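Local coordinates for protein nsp9 (Porcine coronavirus HKU15, PDB 5YM6) that binds nucleic acid as a small beta-barrel replicase protein of coronaviruses, with an affinity that dimerization enhances, at residues B[40-45]-B[85-90]. Sequence-based numbering, arbitrary orientation.
Sequences VAITST and YFIQNI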
loop_
_atom_site.group_PDB
_atom_site.type_symbol
_atom_site.label_atom_id
_atom_site.label_comp_id
_atom_site.label_asym_id
_atom_site.label_seq_id
_atom_site.Cartn_x
_atom_site.Cartn_y
_atom_site.Cartn_z
ATOM N N VAL B 40 7.048 -10.138 0.228
ATOM C CA VAL B 40 5.796 -9.777 0.907
ATOM C C VAL B 40 4.631 -10.712 0.602
ATOM O O VAL B 40 3.824 -11.019 1.486
ATOM C CB VAL B 40 5.397 -8.333 0.545
ATOM C CG1 VAL B 40 3.996 -8.005 1.085
ATOM C CG2 VAL B 40 6.443 -7.373 1.102
ATOM N N ALA B 41 4.537 -11.167 -0.643
ATOM C CA ALA B 41 3.411 -12.013 -1.056
ATOM C C ALA B 41 3.741 -12.900 -2.242
ATOM O O ALA B 41 4.688 -12.631 -2.992
ATOM C CB ALA B 41 2.192 -11.136 -1.387
ATOM N N ILE B 42 2.944 -13.958 -2.427
ATOM C CA ILE B 42 3.023 -14.749 -3.645
ATOM C C ILE B 42 1.623 -14.945 -4.192
ATOM O O ILE B 42 0.648 -14.861 -3.437
ATOM C CB ILE B 42 3.682 -16.108 -3.405
ATOM C CG1 ILE B 42 2.862 -16.937 -2.410
ATOM C CG2 ILE B 42 5.118 -15.904 -2.903
ATOM C CD1 ILE B 42 3.231 -18.401 -2.383
ATOM N N THR B 43 1.525 -15.162 -5.501
ATOM C CA THR B 43 0.274 -15.623 -6.099
ATOM C C THR B 43 0.474 -16.918 -6.870
ATOM O O THR B 43 1.554 -17.213 -7.378
ATOM C CB THR B 43 -0.355 -14.581 -7.038
ATOM O OG1 THR B 43 0.552 -14.278 -8.109
ATOM C CG2 THR B 43 -0.707 -13.307 -6.277
ATOM N N SER B 44 -0.592 -17.705 -6.921
ATOM C CA SER B 44 -0.553 -19.048 -7.476
ATOM C C SER B 44 -1.964 -19.445 -7.858
ATOM O O SER B 44 -2.911 -18.917 -7.302
ATOM C CB SER B 44 -0.001 -20.038 -6.452
ATOM O OG SER B 44 -0.143 -21.367 -6.908
ATOM N N THR B 45 -2.107 -20.389 -8.781
ATOM C CA THR B 45 -3.423 -20.944 -9.053
ATOM C C THR B 45 -3.757 -22.043 -8.036
ATOM O O THR B 45 -4.890 -22.526 -7.984
ATOM C CB THR B 45 -3.515 -21.501 -10.480
ATOM O OG1 THR B 45 -2.442 -22.420 -10.698
ATOM C CG2 THR B 45 -3.414 -20.369 -11.494
ATOM N N TYR B 85 -1.240 -14.967 -1.342
ATOM C CA TYR B 85 -0.806 -15.355 -0.004
ATOM C C TYR B 85 0.188 -14.334 0.496
ATOM O O TYR B 85 1.216 -14.125 -0.155
ATOM C CB TYR B 85 -0.098 -16.705 0.016
ATOM C CG TYR B 85 -0.823 -17.922 -0.503
ATOM C CD1 TYR B 85 -0.963 -18.143 -1.868
ATOM C CD2 TYR B 85 -1.282 -18.893 0.375
ATOM C CE1 TYR B 85 -1.593 -19.287 -2.342
ATOM C CE2 TYR B 85 -1.896 -20.041 -0.095
ATOM C CZ TYR B 85 -2.051 -20.225 -1.451
ATOM O OH TYR B 85 -2.664 -21.363 -1.917
ATOM N N PHE B 86 -0.090 -13.712 1.640
ATOM C CA PHE B 86 0.908 -12.871 2.270
ATOM C C PHE B 86 1.839 -13.726 3.103
ATOM O O PHE B 86 1.445 -14.761 3.643
ATOM C CB PHE B 86 0.265 -11.792 3.139
ATOM C CG PHE B 86 -0.340 -10.686 2.345
ATOM C CD1 PHE B 86 0.470 -9.802 1.660
ATOM C CD2 PHE B 86 -1.709 -10.554 2.252
ATOM C CE1 PHE B 86 -0.073 -8.782 0.910
ATOM C CE2 PHE B 86 -2.259 -9.530 1.509
ATOM C CZ PHE B 86 -1.435 -8.650 0.839
ATOM N N ILE B 87 3.090 -13.298 3.178
ATOM C CA ILE B 87 4.075 -13.980 4.009
ATOM C C ILE B 87 3.740 -13.657 5.474
ATOM O O ILE B 87 3.362 -12.530 5.787
ATOM C CB ILE B 87 5.514 -13.548 3.640
ATOM C CG1 ILE B 87 6.066 -14.435 2.505
ATOM C CG2 ILE B 87 6.455 -13.682 4.831
ATOM C CD1 ILE B 87 5.285 -14.377 1.225
ATOM N N GLN B 88 3.856 -14.648 6.353
ATOM C CA GLN B 88 3.438 -14.476 7.741
ATOM C C GLN B 88 4.185 -13.314 8.399
ATOM O O GLN B 88 5.393 -13.160 8.208
ATOM C CB GLN B 88 3.640 -15.760 8.543
ATOM C CG GLN B 88 3.105 -15.620 9.970
ATOM C CD GLN B 88 3.099 -16.917 10.750
ATOM O OE1 GLN B 88 3.949 -17.780 10.547
ATOM N NE2 GLN B 88 2.132 -17.057 11.655
ATOM N N ASN B 89 3.429 -12.493 9.127
ATOM C CA ASN B 89 3.951 -11.379 9.928
ATOM C C ASN B 89 4.453 -10.192 9.121
ATOM O O ASN B 89 5.086 -9.289 9.657
ATOM C CB ASN B 89 5.068 -11.870 10.853
ATOM C CG ASN B 89 4.556 -12.800 11.916
ATOM O OD1 ASN B 89 3.433 -12.643 12.406
ATOM N ND2 ASN B 89 5.366 -13.783 12.279
ATOM N N ILE B 90 4.168 -10.176 7.829
ATOM C CA ILE B 90 4.573 -9.037 7.033
ATOM C C ILE B 90 3.740 -7.815 7.484
ATOM O O ILE B 90 2.599 -7.957 7.918
ATOM C CB ILE B 90 4.425 -9.342 5.526
ATOM C CG1 ILE B 90 5.522 -8.637 4.725
ATOM C CG2 ILE B 90 3.024 -9.096 5.047
ATOM C CD1 ILE B 90 6.849 -9.379 4.792
#
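I42 and Y85 form an antiparallel hydrogen-bonded pair between strands 36-44 and 82-86, with A41 and F86 as the adjoining non-hydrogen-bonded pair. Y85 N donates to I42 O at 2.8 Å, and I42 N returns a bond to Y85 O at 2.9 Å. A third bond, I87 N to V40 O at 2.9 Å, is straight at hydrogen (174°), but its donor stands 38° above the carbonyl plane. On its other edge strand 36-44 carries a classic beta bulge, V40 and A41 together standing opposite the single residue F29 of strand 23-33, with backbone bonds from both to it.

A41 and F86 share one face of the sheet, where A41 CB lies 3.7 Å from F86 CD1. V40 CG1, anti to its backbone nitrogen (chi1 172°), comes in the plane of the F86 ring at its edge, the two side chains lying side by side. V40 CG2 meets I90 CG1 at 3.9 Å, the side chains crossing at about a right angle, I90 being the last residue of the type II turn that begins at I87. Helix 92-105 packs on this group through V98 and R95. On the face of I42 and Y85, I42 CG1 touches Y85 CB at 3.8 Å, while I87 CD1 reaches back to the V40 carbonyl; L65 adjoins all three side chains. The Y85 hydroxyl is hydrogen-bonded to K46 O and L49 N.

Backbone bonds supply the polar part of this buried join and aliphatic and aromatic carbon the rest, linking the nsp9 barrel wall to the C-terminal helix on the A41-F86 face.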